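Uncharacterized protein (Bacteroides uniformis, PDB 4Q53) is of unknown function but belongs to the DUF4783 family and adopts a cystatin-like fold, as do proteins of the wider NTF2 clan. Local coordinates at residues 15-20 with 43-48; 26-31 with 98-103; 31-36 with 104-109; 61-66 with 75-80. All coordinates share one frame; numbering follows the deposited sequence. Where two conformers were deposited one is given.

Interaction 1 of 4, residues 15-20 with 43-48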
loop_
_atom_site.group_PDB
_atom_site.type_symbol
_atom_site.label_atom_id
_atom_site.label_comp_id
_atom_site.label_asym_id
_atom_site.label_seq_id
_atom_site.Cartn_x
_atom_site.Cartn_y
_atom_site.Cartn_z
ATOM N N GLY A 15 7.860 -6.122 2.509
ATOM C CA GLY A 15 7.207 -6.842 1.427
ATOM C C GLY A 15 6.285 -7.919 1.968
ATOM O O GLY A 15 6.251 -9.045 1.458
ATOM N N ASN A 16 5.526 -7.554 2.997
ATOM C CA ASN A 16 4.696 -8.530 3.693
ATOM C C ASN A 16 3.206 -8.199 3.617
ATOM O O ASN A 16 2.680 -7.343 4.318
ATOM C CB ASN A 16 5.160 -8.705 5.139
ATOM C CG ASN A 16 4.599 -9.958 5.767
ATOM O OD1 ASN A 16 3.485 -10.365 5.451
ATOM N ND2 ASN A 16 5.374 -10.593 6.644
ATOM N N SER A 17 2.509 -8.904 2.725
ATOM C CA SER A 17 1.084 -8.656 2.511
ATOM C C SER A 17 0.222 -9.102 3.684
ATOM O O SER A 17 -0.857 -8.546 3.909
ATOM C CB SER A 17 0.598 -9.309 1.208
ATOM O OG SER A 17 0.729 -10.712 1.259
ATOM N N GLN A 18 0.677 -10.113 4.431
ATOM C CA GLN A 18 -0.076 -10.550 5.597
ATOM C C GLN A 18 -0.119 -9.444 6.648
ATOM O O GLN A 18 -1.165 -9.176 7.234
ATOM C CB GLN A 18 0.510 -11.843 6.184
ATOM C CG GLN A 18 -0.419 -12.555 7.159
ATOM C CD GLN A 18 0.085 -13.931 7.555
ATOM O OE1 GLN A 18 0.669 -14.656 6.743
ATOM N NE2 GLN A 18 -0.138 -14.298 8.810
ATOM N N GLU A 19 1.010 -8.787 6.881
ATOM C CA GLU A 19 1.038 -7.661 7.806
ATOM C C GLU A 19 0.210 -6.496 7.251
ATOM O O GLU A 19 -0.504 -5.818 7.988
ATOM C CB GLU A 19 2.483 -7.226 8.075
ATOM C CG GLU A 19 3.360 -8.316 8.713
ATOM C CD GLU A 19 3.081 -8.532 10.194
ATOM O OE1 GLU A 19 2.082 -7.983 10.712
ATOM O OE2 GLU A 19 3.868 -9.252 10.847
ATOM N N LEU A 20 0.290 -6.268 5.947
ATOM C CA LEU A 20 -0.452 -5.170 5.342
ATOM C C LEU A 20 -1.958 -5.363 5.531
ATOM O O LEU A 20 -2.726 -4.415 5.709
ATOM C CB LEU A 20 -0.088 -5.063 3.859
ATOM C CG LEU A 20 -0.753 -3.922 3.093
ATOM C CD1 LEU A 20 -0.315 -2.566 3.643
ATOM C CD2 LEU A 20 -0.428 -4.036 1.627
ATOM N N THR A 43 -9.109 -10.255 -1.713
ATOM C CA THR A 43 -8.518 -10.135 -3.039
ATOM C C THR A 43 -7.384 -9.117 -3.028
ATOM O O THR A 43 -6.370 -9.299 -3.695
ATOM C CB THR A 43 -9.580 -9.735 -4.066
ATOM O OG1 THR A 43 -10.614 -10.732 -4.079
ATOM C CG2 THR A 43 -8.982 -9.582 -5.461
ATOM N N ALA A 44 -7.559 -8.047 -2.265
ATOM C CA ALA A 44 -6.513 -7.043 -2.143
ATOM C C ALA A 44 -5.248 -7.627 -1.528
ATOM O O ALA A 44 -4.145 -7.382 -2.013
ATOM C CB ALA A 44 -7.010 -5.874 -1.328
ATOM N N GLU A 45 -5.402 -8.414 -0.472
ATOM C CA GLU A 45 -4.245 -9.062 0.140
ATOM C C GLU A 45 -3.575 -10.000 -0.859
ATOM O O GLU A 45 -2.358 -10.043 -0.941
ATOM C CB GLU A 45 -4.632 -9.799 1.431
ATOM C CG GLU A 45 -3.462 -10.360 2.254
ATOM C CD GLU A 45 -2.809 -11.610 1.675
ATOM O OE1 GLU A 45 -3.483 -12.403 0.978
ATOM O OE2 GLU A 45 -1.606 -11.824 1.934
ATOM N N GLY A 46 -4.375 -10.747 -1.614
ATOM C CA GLY A 46 -3.838 -11.659 -2.610
ATOM C C GLY A 46 -3.079 -10.953 -3.716
ATOM O O GLY A 46 -2.013 -11.400 -4.164
ATOM N N THR A 47 -3.618 -9.827 -4.159
ATOM C CA THR A 47 -2.958 -9.029 -5.177
ATOM C C THR A 47 -1.616 -8.489 -4.646
ATOM O O THR A 47 -0.606 -8.513 -5.340
ATOM C CB THR A 47 -3.865 -7.868 -5.593
ATOM O OG1 THR A 47 -5.066 -8.400 -6.150
ATOM C CG2 THR A 47 -3.193 -6.967 -6.610
HETATM N N MSE A 48 -1.613 -7.994 -3.415
HETATM C CA MSE A 48 -0.376 -7.482 -2.826
HETATM C C MSE A 48 0.632 -8.610 -2.583
HETATM O O MSE A 48 1.830 -8.406 -2.745
HETATM C CB MSE A 48 -0.668 -6.647 -1.568
HETATM C CG MSE A 48 -1.342 -5.295 -1.879
HETATM SE SE MSE A 48 -0.385 -4.232 -3.198
HETATM C CE MSE A 48 1.384 -4.242 -2.386
#
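Glu45 reaches Ser17 with one carboxylate oxygen: Ser17 OG donates to Glu45 OE2 at 2.7 Å, arriving from above the carboxylate plane, 40° out of it. Two torsions bring the group there. CG of Glu45 stands anti to the backbone N (chi1 -172°), and the bend at chi2 (-75°) turns the carboxylate back towards the short helix 17-20. On the way Glu45 CG passes 3.6 Å from Ser17 O, so the methylene also lies against the backbone. Shortened to an alanine, this position would probably leave Ser17 OG without its acceptor and open a gap beside the first turn of helix 17-20. That turn is capped separately: Asn16, at the N-cap, accepts from Glu19 N through OD1 and more weakly from Gln18 N, while Gly15, at positive phi, closes the preceding helix 6-14 in a Schellman motif. The contact therefore joins the start of helix 17-20 to the long helix 41-54 of the cystatin-like fold. One turn further on, selenomethionine Met48 packs its CB 4.0 Å from Ser17 CB. Its CG meets a single branch of Leu20, CD2, at 3.8 Å, the two side chains crossing at a slant; Phe12 of helix 6-14 touches both.

Interaction 2 of 4, residues 26-31 with 98-103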
loop_
_atom_site.group_PDB
_atom_site.type_symbol
_atom_site.label_atom_id
_atom_site.label_comp_id
_atom_site.label_asym_id
_atom_site.label_seq_id
_atom_site.Cartn_x
_atom_site.Cartn_y
_atom_site.Cartn_z
ATOM N N ASP A 26 -12.328 -2.906 3.964
ATOM C CA ASP A 26 -13.082 -4.036 3.458
ATOM C C ASP A 26 -13.179 -4.017 1.937
ATOM O O ASP A 26 -13.396 -5.056 1.313
ATOM C CB ASP A 26 -14.460 -4.081 4.111
ATOM C CG ASP A 26 -14.400 -4.487 5.584
ATOM O OD1 ASP A 26 -13.460 -5.212 5.981
ATOM O OD2 ASP A 26 -15.299 -4.087 6.348
ATOM N N LYS A 27 -13.045 -2.826 1.370
ATOM C CA LYS A 27 -12.967 -2.617 -0.071
ATOM C C LYS A 27 -11.763 -1.728 -0.329
ATOM O O LYS A 27 -11.603 -0.702 0.327
ATOM C CB LYS A 27 -14.224 -1.921 -0.598
ATOM C CG LYS A 27 -15.513 -2.725 -0.454
ATOM C CD LYS A 27 -15.552 -3.907 -1.413
ATOM C CE LYS A 27 -16.896 -4.622 -1.362
ATOM N NZ LYS A 27 -16.918 -5.808 -2.270
ATOM N N VAL A 28 -10.921 -2.126 -1.269
ATOM C CA VAL A 28 -9.705 -1.399 -1.586
ATOM C C VAL A 28 -9.601 -1.247 -3.083
ATOM O O VAL A 28 -9.695 -2.228 -3.823
ATOM C CB VAL A 28 -8.454 -2.140 -1.081
ATOM C CG1 VAL A 28 -7.207 -1.331 -1.369
ATOM C CG2 VAL A 28 -8.571 -2.439 0.405
ATOM N N ASP A 29 -9.392 -0.017 -3.520
ATOM C CA ASP A 29 -9.053 0.234 -4.910
ATOM C C ASP A 29 -7.554 0.102 -5.093
ATOM O O ASP A 29 -6.784 0.808 -4.443
ATOM C CB ASP A 29 -9.531 1.619 -5.319
ATOM C CG ASP A 29 -11.026 1.723 -5.300
ATOM O OD1 ASP A 29 -11.674 0.809 -5.844
ATOM O OD2 ASP A 29 -11.555 2.695 -4.731
ATOM N N LEU A 30 -7.158 -0.797 -5.983
ATOM C CA LEU A 30 -5.758 -0.954 -6.329
ATOM C C LEU A 30 -5.539 -0.449 -7.735
ATOM O O LEU A 30 -6.358 -0.705 -8.620
ATOM C CB LEU A 30 -5.351 -2.429 -6.235
ATOM C CG LEU A 30 -5.584 -3.069 -4.868
ATOM C CD1 LEU A 30 -5.351 -4.566 -4.938
ATOM C CD2 LEU A 30 -4.697 -2.424 -3.817
ATOM N N ILE A 31 -4.451 0.288 -7.930
ATOM C CA ILE A 31 -4.053 0.679 -9.281
ATOM C C ILE A 31 -2.569 0.381 -9.370
ATOM O O ILE A 31 -1.758 1.121 -8.836
ATOM C CB ILE A 31 -4.334 2.160 -9.609
ATOM C CG1 ILE A 31 -5.773 2.553 -9.298
ATOM C CG2 ILE A 31 -4.074 2.411 -11.081
ATOM C CD1 ILE A 31 -5.976 3.118 -7.929
ATOM N N TYR A 98 -8.002 4.220 11.054
ATOM C CA TYR A 98 -7.621 4.520 9.687
ATOM C C TYR A 98 -7.327 3.216 8.960
ATOM O O TYR A 98 -6.527 2.403 9.420
ATOM C CB TYR A 98 -6.393 5.430 9.655
ATOM C CG TYR A 98 -6.675 6.824 10.144
ATOM C CD1 TYR A 98 -7.191 7.803 9.298
ATOM C CD2 TYR A 98 -6.401 7.179 11.464
ATOM C CE1 TYR A 98 -7.416 9.096 9.762
ATOM C CE2 TYR A 98 -6.631 8.439 11.921
ATOM C CZ TYR A 98 -7.141 9.395 11.082
ATOM O OH TYR A 98 -7.368 10.660 11.586
ATOM N N VAL A 99 -7.988 3.014 7.828
ATOM C CA VAL A 99 -7.772 1.816 7.017
ATOM C C VAL A 99 -7.483 2.233 5.590
ATOM O O VAL A 99 -7.897 3.301 5.138
ATOM C CB VAL A 99 -8.987 0.848 7.057
ATOM C CG1 VAL A 99 -9.211 0.346 8.476
ATOM C CG2 VAL A 99 -10.228 1.529 6.516
ATOM N N ILE A 100 -6.768 1.377 4.884
ATOM C CA ILE A 100 -6.439 1.665 3.505
ATOM C C ILE A 100 -7.639 1.482 2.596
ATOM O O ILE A 100 -8.259 0.410 2.572
ATOM C CB ILE A 100 -5.301 0.745 2.997
ATOM C CG1 ILE A 100 -4.036 0.988 3.812
ATOM C CG2 ILE A 100 -4.994 1.010 1.526
ATOM C CD1 ILE A 100 -2.992 -0.066 3.613
ATOM N N HIS A 101 -7.909 2.521 1.816
ATOM C CA HIS A 101 -8.987 2.519 0.844
ATOM C C HIS A 101 -8.467 2.489 -0.606
ATOM O O HIS A 101 -9.173 2.048 -1.513
ATOM C CB HIS A 101 -9.838 3.766 1.065
ATOM C CG HIS A 101 -10.896 3.972 0.036
ATOM N ND1 HIS A 101 -11.909 3.064 -0.186
ATOM C CD2 HIS A 101 -11.099 4.987 -0.835
ATOM C CE1 HIS A 101 -12.692 3.514 -1.151
ATOM N NE2 HIS A 101 -12.222 4.678 -1.562
ATOM N N GLN A 102 -7.248 2.968 -0.827
ATOM C CA GLN A 102 -6.646 2.952 -2.168
ATOM C C GLN A 102 -5.140 2.784 -2.068
ATOM O O GLN A 102 -4.495 3.421 -1.219
ATOM C CB GLN A 102 -6.986 4.233 -2.956
ATOM C CG GLN A 102 -6.421 4.282 -4.378
ATOM C CD GLN A 102 -6.939 5.468 -5.177
ATOM O OE1 GLN A 102 -6.169 6.243 -5.710
ATOM N NE2 GLN A 102 -8.255 5.576 -5.299
ATOM N N ILE A 103 -4.596 1.932 -2.937
ATOM C CA ILE A 103 -3.157 1.802 -3.129
ATOM C C ILE A 103 -2.875 2.005 -4.605
ATOM O O ILE A 103 -3.433 1.289 -5.443
ATOM C CB ILE A 103 -2.631 0.407 -2.720
ATOM C CG1 ILE A 103 -3.005 0.104 -1.264
ATOM C CG2 ILE A 103 -1.136 0.301 -2.966
ATOM C CD1 ILE A 103 -2.579 -1.261 -0.781
HETATM O O HOH W 1 -10.481 4.879 -3.805
#
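Gln102 and Ile31 meet on the face of the parallel strand pair that carries Asp29, and Gln102 is the side chain that can be traced atom by atom. Its CB lies 3.7 Å from Asp29 O. CG, held by a chi1 of -179° on the side remote from its own N, stays close to that carbonyl and also begins the contact with Ile31. CD then rests 3.7 Å from Ile31 CD1, the methyl that OE1 also approaches. At the tip NE2 turns the other way and donates to a water at 2.8 Å; the same water donates to Asp29 OD2, so a single solvent molecule joins amide and carboxylate. The other oxygen, Asp29 OD1, is bonded to His38. A leucine in place of Gln102 would probably lose the donor to this water and with it the amide's water-mediated link to Asp29 OD2. His101 lies beside Asp29, pointing the same way, with ring and carboxylate planes 69° apart.

The backbone evidence for parallel pairing is a run of three bonds: Asp29 N to His101 O, Ile103 N to Asp29 O and Ile31 N to Ile103 O, each 2.9 Å long. On the reverse face Leu30 CD2 packs 3.7 Å from Ile103 CB, the two side chains running alongside each other. That face is covered by helix 41-54, where Val28 meets Ala44 and Leu30 meets Thr47; strand 35-40 borders strand 28-32 on its far edge, and strand 91-94 pairs with strand 97-107.

Interaction 3 of 4, residues 31-36 with 104-109. With EDO (1,2-ethanediol), chain N.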
loop_
_atom_site.group_PDB
_atom_site.type_symbol
_atom_site.label_atom_id
_atom_site.label_comp_id
_atom_site.label_asym_id
_atom_site.label_seq_id
_atom_site.Cartn_x
_atom_site.Cartn_y
_atom_site.Cartn_z
ATOM N N ILE A 31 -4.451 0.288 -7.930
ATOM C CA ILE A 31 -4.053 0.679 -9.281
ATOM C C ILE A 31 -2.569 0.381 -9.370
ATOM O O ILE A 31 -1.758 1.121 -8.836
ATOM C CB ILE A 31 -4.334 2.160 -9.609
ATOM C CG1 ILE A 31 -5.773 2.553 -9.298
ATOM C CG2 ILE A 31 -4.074 2.411 -11.081
ATOM C CD1 ILE A 31 -5.976 3.118 -7.929
ATOM N N ILE A 32 -2.215 -0.712 -10.034
ATOM C CA ILE A 32 -0.859 -1.215 -10.043
ATOM C C ILE A 32 -0.423 -1.278 -11.477
ATOM O O ILE A 32 -0.990 -2.037 -12.253
ATOM C CB ILE A 32 -0.771 -2.603 -9.395
ATOM C CG1 ILE A 32 -1.307 -2.556 -7.955
ATOM C CG2 ILE A 32 0.642 -3.107 -9.435
ATOM C CD1 ILE A 32 -1.243 -3.846 -7.220
ATOM N N GLN A 33 0.580 -0.495 -11.856
ATOM C CA GLN A 33 0.968 -0.412 -13.266
ATOM C C GLN A 33 -0.234 -0.149 -14.169
ATOM O O GLN A 33 -0.410 -0.779 -15.210
ATOM C CB GLN A 33 1.698 -1.681 -13.720
ATOM C CG GLN A 33 3.118 -1.786 -13.221
ATOM C CD GLN A 33 3.875 -0.491 -13.395
ATOM O OE1 GLN A 33 3.975 0.300 -12.457
ATOM N NE2 GLN A 33 4.375 -0.237 -14.610
ATOM N N ASN A 34 -1.066 0.786 -13.742
ATOM C CA ASN A 34 -2.231 1.210 -14.510
ATOM C C ASN A 34 -3.316 0.164 -14.650
ATOM O O ASN A 34 -4.260 0.377 -15.391
ATOM C CB ASN A 34 -1.853 1.774 -15.887
ATOM C CG ASN A 34 -1.270 3.171 -15.803
ATOM O OD1 ASN A 34 -1.555 3.930 -14.890
ATOM N ND2 ASN A 34 -0.448 3.510 -16.762
ATOM N N LYS A 35 -3.209 -0.936 -13.912
ATOM C CA LYS A 35 -4.289 -1.912 -13.832
ATOM C C LYS A 35 -5.107 -1.636 -12.577
ATOM O O LYS A 35 -4.591 -1.746 -11.453
ATOM C CB LYS A 35 -3.718 -3.329 -13.788
ATOM C CG LYS A 35 -2.957 -3.733 -15.048
ATOM C CD LYS A 35 -3.932 -3.908 -16.223
ATOM C CE LYS A 35 -3.274 -4.471 -17.479
ATOM N NZ LYS A 35 -4.307 -4.799 -18.507
ATOM N N SER A 36 -6.375 -1.294 -12.777
ATOM C CA SER A 36 -7.249 -0.887 -11.689
ATOM C C SER A 36 -8.207 -1.994 -11.275
ATOM O O SER A 36 -8.819 -2.645 -12.119
ATOM C CB SER A 36 -8.032 0.359 -12.105
ATOM O OG SER A 36 -8.809 0.865 -11.036
ATOM N N ARG A 104 -1.997 2.949 -4.911
ATOM C CA ARG A 104 -1.491 3.162 -6.254
ATOM C C ARG A 104 -0.014 2.829 -6.248
ATOM O O ARG A 104 0.724 3.283 -5.373
ATOM C CB ARG A 104 -1.705 4.609 -6.700
ATOM C CG ARG A 104 -1.232 4.891 -8.111
ATOM C CD ARG A 104 -1.403 6.359 -8.549
ATOM N NE ARG A 104 -0.468 6.631 -9.643
ATOM C CZ ARG A 104 0.725 7.227 -9.515
ATOM N NH1 ARG A 104 1.154 7.710 -8.345
ATOM N NH2 ARG A 104 1.495 7.357 -10.578
ATOM N N ILE A 105 0.418 2.063 -7.244
ATOM C CA ILE A 105 1.814 1.680 -7.389
ATOM C C ILE A 105 2.169 1.921 -8.852
ATOM O O ILE A 105 1.543 1.365 -9.754
ATOM C CB ILE A 105 2.035 0.195 -7.031
ATOM C CG1 ILE A 105 1.652 -0.051 -5.569
ATOM C CG2 ILE A 105 3.492 -0.211 -7.319
ATOM C CD1 ILE A 105 1.775 -1.486 -5.118
ATOM N N ASP A 106 3.162 2.765 -9.086
ATOM C CA ASP A 106 3.540 3.128 -10.438
ATOM C C ASP A 106 5.039 3.087 -10.636
ATOM O O ASP A 106 5.796 3.685 -9.870
ATOM C CB ASP A 106 3.028 4.473 -10.832
ATOM C CG ASP A 106 3.039 4.608 -12.332
ATOM O OD1 ASP A 106 2.186 3.944 -12.987
ATOM O OD2 ASP A 106 3.942 5.274 -12.870
ATOM N N LYS A 107 5.474 2.349 -11.649
ATOM C CA LYS A 107 6.889 2.160 -11.877
ATOM C C LYS A 107 7.539 3.455 -12.290
ATOM O O LYS A 107 7.005 4.179 -13.105
ATOM C CB LYS A 107 7.119 1.104 -12.967
ATOM C CG LYS A 107 8.554 0.620 -13.074
ATOM C CD LYS A 107 8.710 -0.477 -14.126
ATOM C CE LYS A 107 10.165 -0.901 -14.256
ATOM N NZ LYS A 107 11.062 0.235 -14.649
ATOM N N THR A 108 8.715 3.712 -11.732
ATOM C CA THR A 108 9.491 4.882 -12.067
ATOM C C THR A 108 10.052 4.765 -13.464
ATOM O O THR A 108 10.102 3.679 -14.026
ATOM C CB THR A 108 10.666 5.085 -11.104
ATOM O OG1 THR A 108 11.553 3.977 -11.235
ATOM C CG2 THR A 108 10.188 5.206 -9.661
ATOM N N ASP A 109 10.519 5.896 -13.988
ATOM C CA ASP A 109 11.041 5.994 -15.347
ATOM C C ASP A 109 12.539 5.723 -15.343
ATOM O O ASP A 109 13.341 6.611 -15.609
ATOM C CB ASP A 109 10.767 7.404 -15.905
ATOM C CG ASP A 109 11.078 7.532 -17.387
ATOM O OD1 ASP A 109 11.067 6.510 -18.102
ATOM O OD2 ASP A 109 11.319 8.674 -17.841
HETATM C C1 EDO N . 9.956 10.375 -20.395
HETATM O O1 EDO N . 10.548 9.118 -20.454
HETATM C C2 EDO N . 10.119 11.050 -21.750
HETATM O O2 EDO N . 11.519 11.134 -22.091
HETATM O O HOH W 2 5.315 3.099 -14.954
HETATM O O HOH W 3 -0.287 2.585 -11.683
#
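Gln33 places its side-chain carbonyl on the backbone of Lys107: Lys107 N donates to Gln33 OE1 at 2.7 Å, in the carbonyl plane and on a lone pair, although the N-H...O angle is only 138°. The bend at chi2 (-46°) folds the Gln33 chain back towards strand 97-107, where its amide also lies against Lys107 CB. This bond occupies an N-H beyond the last regular bridge of the parallel pair. Before it come two backbone bonds, Ile105 N to Ile31 O at 2.9 Å and Gln33 N to Ile105 O at 3.0 Å.

Ile105 O has a second donor, a water 2.9 Å away. That water accepts from Asn34 N at 2.8 Å and also donates to Asp106 OD1, so it satisfies the turn N-H and joins it to the strand. Another water donates to Lys107 O at 2.7 Å and receives a long, weak bond from Gln33 NE2. Within the type I' turn from Ile32 to Lys35, the N and O of Ile32 pair with the O and N of Lys35. Arg104 NH1 is bonded to Asn88, whereas its NH2 makes a long salt bridge to Asp106 OD2. Asp109 OD2 accepts from O1 of an ethanediol probably left by crystallisation.

The apolar face carries Ile32 and Ile105, both packed on Phe51 of helix 41-54. The turn links strand 28-32 to strand 35-40, and Phe85 of strand 83-87 touches Gln33, Ile105 and Lys107.

Interaction 4 of 4, residues 61-66 with 75-80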
loop_
_atom_site.group_PDB
_atom_site.type_symbol
_atom_site.label_atom_id
_atom_site.label_comp_id
_atom_site.label_asym_id
_atom_site.label_seq_id
_atom_site.Cartn_x
_atom_site.Cartn_y
_atom_site.Cartn_z
ATOM N N ASN A 61 10.791 4.112 1.403
ATOM C CA ASN A 61 11.041 5.376 2.064
ATOM C C ASN A 61 9.931 6.354 1.766
ATOM O O ASN A 61 9.664 6.673 0.603
ATOM C CB ASN A 61 12.377 5.958 1.624
ATOM C CG ASN A 61 13.558 5.152 2.149
ATOM O OD1 ASN A 61 13.974 5.313 3.297
ATOM N ND2 ASN A 61 14.092 4.271 1.317
ATOM N N VAL A 62 9.315 6.842 2.829
ATOM C CA VAL A 62 8.220 7.792 2.743
ATOM C C VAL A 62 8.780 9.201 2.622
ATOM O O VAL A 62 9.767 9.535 3.271
ATOM C CB VAL A 62 7.326 7.671 3.979
ATOM C CG1 VAL A 62 6.222 8.717 3.998
ATOM C CG2 VAL A 62 6.723 6.270 4.051
ATOM N N ASN A 63 8.136 10.022 1.793
ATOM C CA ASN A 63 8.501 11.439 1.680
ATOM C C ASN A 63 7.368 12.425 1.947
ATOM O O ASN A 63 7.609 13.620 2.003
ATOM C CB ASN A 63 9.169 11.724 0.328
ATOM C CG ASN A 63 10.467 10.982 0.184
ATOM O OD1 ASN A 63 11.398 11.199 0.947
ATOM N ND2 ASN A 63 10.537 10.072 -0.787
ATOM N N HIS A 64 6.142 11.936 2.130
ATOM C CA HIS A 64 5.042 12.830 2.503
ATOM C C HIS A 64 3.939 11.997 3.094
ATOM O O HIS A 64 3.534 10.983 2.509
ATOM C CB HIS A 64 4.558 13.526 1.258
ATOM C CG HIS A 64 3.713 14.748 1.447
ATOM N ND1 HIS A 64 3.479 15.410 2.635
ATOM C CD2 HIS A 64 3.071 15.459 0.496
ATOM C CE1 HIS A 64 2.701 16.459 2.388
ATOM N NE2 HIS A 64 2.458 16.522 1.101
ATOM N N GLN A 65 3.435 12.413 4.246
ATOM C CA GLN A 65 2.295 11.744 4.845
ATOM C C GLN A 65 1.496 12.731 5.670
ATOM O O GLN A 65 2.007 13.766 6.095
ATOM C CB GLN A 65 2.752 10.568 5.703
ATOM C CG GLN A 65 3.756 10.935 6.748
ATOM C CD GLN A 65 4.301 9.725 7.456
ATOM O OE1 GLN A 65 3.549 8.939 8.031
ATOM N NE2 GLN A 65 5.610 9.549 7.399
ATOM N N GLY A 66 0.228 12.437 5.884
ATOM C CA GLY A 66 -0.561 13.332 6.690
ATOM C C GLY A 66 -1.935 12.772 6.909
ATOM O O GLY A 66 -2.356 11.836 6.228
ATOM N N ILE A 75 2.913 8.686 0.965
ATOM C CA ILE A 75 3.532 8.675 -0.352
ATOM C C ILE A 75 5.001 8.360 -0.196
ATOM O O ILE A 75 5.698 8.992 0.597
ATOM C CB ILE A 75 3.386 10.052 -1.061
ATOM C CG1 ILE A 75 1.902 10.405 -1.164
ATOM C CG2 ILE A 75 3.998 10.025 -2.463
ATOM C CD1 ILE A 75 1.649 11.814 -1.597
ATOM N N GLY A 76 5.489 7.388 -0.958
ATOM C CA GLY A 76 6.880 7.019 -0.857
ATOM C C GLY A 76 7.383 6.264 -2.060
ATOM O O GLY A 76 6.642 5.996 -3.015
ATOM N N ILE A 77 8.653 5.890 -1.979
ATOM C CA ILE A 77 9.336 5.174 -3.041
ATOM C C ILE A 77 9.719 3.781 -2.569
ATOM O O ILE A 77 10.391 3.606 -1.543
ATOM C CB ILE A 77 10.619 5.907 -3.507
ATOM C CG1 ILE A 77 10.318 7.307 -4.023
ATOM C CG2 ILE A 77 11.356 5.120 -4.572
ATOM C CD1 ILE A 77 9.710 7.359 -5.361
ATOM N N LEU A 78 9.296 2.793 -3.354
ATOM C CA LEU A 78 9.570 1.386 -3.098
ATOM C C LEU A 78 10.633 0.899 -4.064
ATOM O O LEU A 78 10.414 0.893 -5.268
ATOM C CB LEU A 78 8.284 0.578 -3.286
ATOM C CG LEU A 78 8.307 -0.893 -2.886
ATOM C CD1 LEU A 78 8.350 -1.033 -1.370
ATOM C CD2 LEU A 78 7.112 -1.607 -3.463
HETATM N N MSE A 79 11.791 0.519 -3.526
HETATM C CA MSE A 79 12.849 -0.020 -4.355
HETATM C C MSE A 79 12.815 -1.535 -4.251
HETATM O O MSE A 79 12.722 -2.093 -3.155
HETATM C CB MSE A 79 14.192 0.529 -3.908
HETATM C CG MSE A 79 14.350 2.024 -4.175
HETATM SE SE MSE A 79 16.102 2.690 -3.629
HETATM C CE MSE A 79 17.183 1.480 -4.699
ATOM N N THR A 80 12.838 -2.191 -5.407
ATOM C CA THR A 80 12.755 -3.652 -5.439
ATOM C C THR A 80 13.759 -4.239 -6.408
ATOM O O THR A 80 14.391 -3.515 -7.175
ATOM C CB THR A 80 11.335 -4.195 -5.808
ATOM O OG1 THR A 80 11.202 -4.314 -7.229
ATOM C CG2 THR A 80 10.218 -3.325 -5.239
HETATM O O HOH W 4 13.187 3.448 -1.196
#
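A classic beta bulge interrupts the antiparallel hairpin of strands 57-67 and 71-80, with Asn63 and His64 both facing Ile75. Its signature is one carbonyl serving two consecutive N-H groups. Asn63 N donates to Ile75 O at 2.9 Å, in the carbonyl plane, while His64 N reaches the same oxygen in a weak bond of 3.3 Å. In return Ile75 N donates to His64 O at 2.8 Å, with a C=O...N angle of 173°. The register accordingly shifts by one residue between Val62 and His64.

Ahead of the bulge the pairing is regular. Asn61 and Ile77 form a hydrogen-bonded pair in which each N-H meets the other's carbonyl. Ile77 O also accepts from a water at 2.8 Å, and that water accepts from Asn61 ND2, so the side-chain amide adds a bridge outside the backbone pair. Val62 faces Gly76 at a non-hydrogen-bonded position, their CA atoms just 3.9 Å apart. Such closeness suits glycine: a CB at Gly76 would clash with Asn61 O and press on Val62 CA.

With chi1 at 176°, Val62 swings CG1 away from its own N, to 3.5 Å from Ile75 O. On the other face His64 and Ile75 bring their CB atoms to 4.3 Å, and Phe73 makes an edge-to-face ring contact with His64. The extra residue on strand 57-67 and its two N-H groups sharing one acceptor are the marks of a classic bulge, here set into a long hairpin of the cystatin-like sheet.

From the N terminus, the chain leaves helix 17-20, enters strand 28-32 and turns into strand 35-40 before helix 41-54 closes the loop of interaction 1. Interactions 2 and 3 close much longer loops, when strand 97-107 returns beside strand 28-32; they share Ile31, cross each other and both cross interaction 1 along the chain. Interaction 4, the 57-67/71-80 hairpin, closes a short loop nested inside both. In space, interaction 1 packs on interactions 2 and 3 through Thr47, which meets Leu30 and Ile32, and through Leu20 on Ile100 and Met48 on Ile105. Interaction 4 touches none of the others, its centre about 17 Å from that of interaction 1, yet it belongs to the same sheet as interactions 2 and 3.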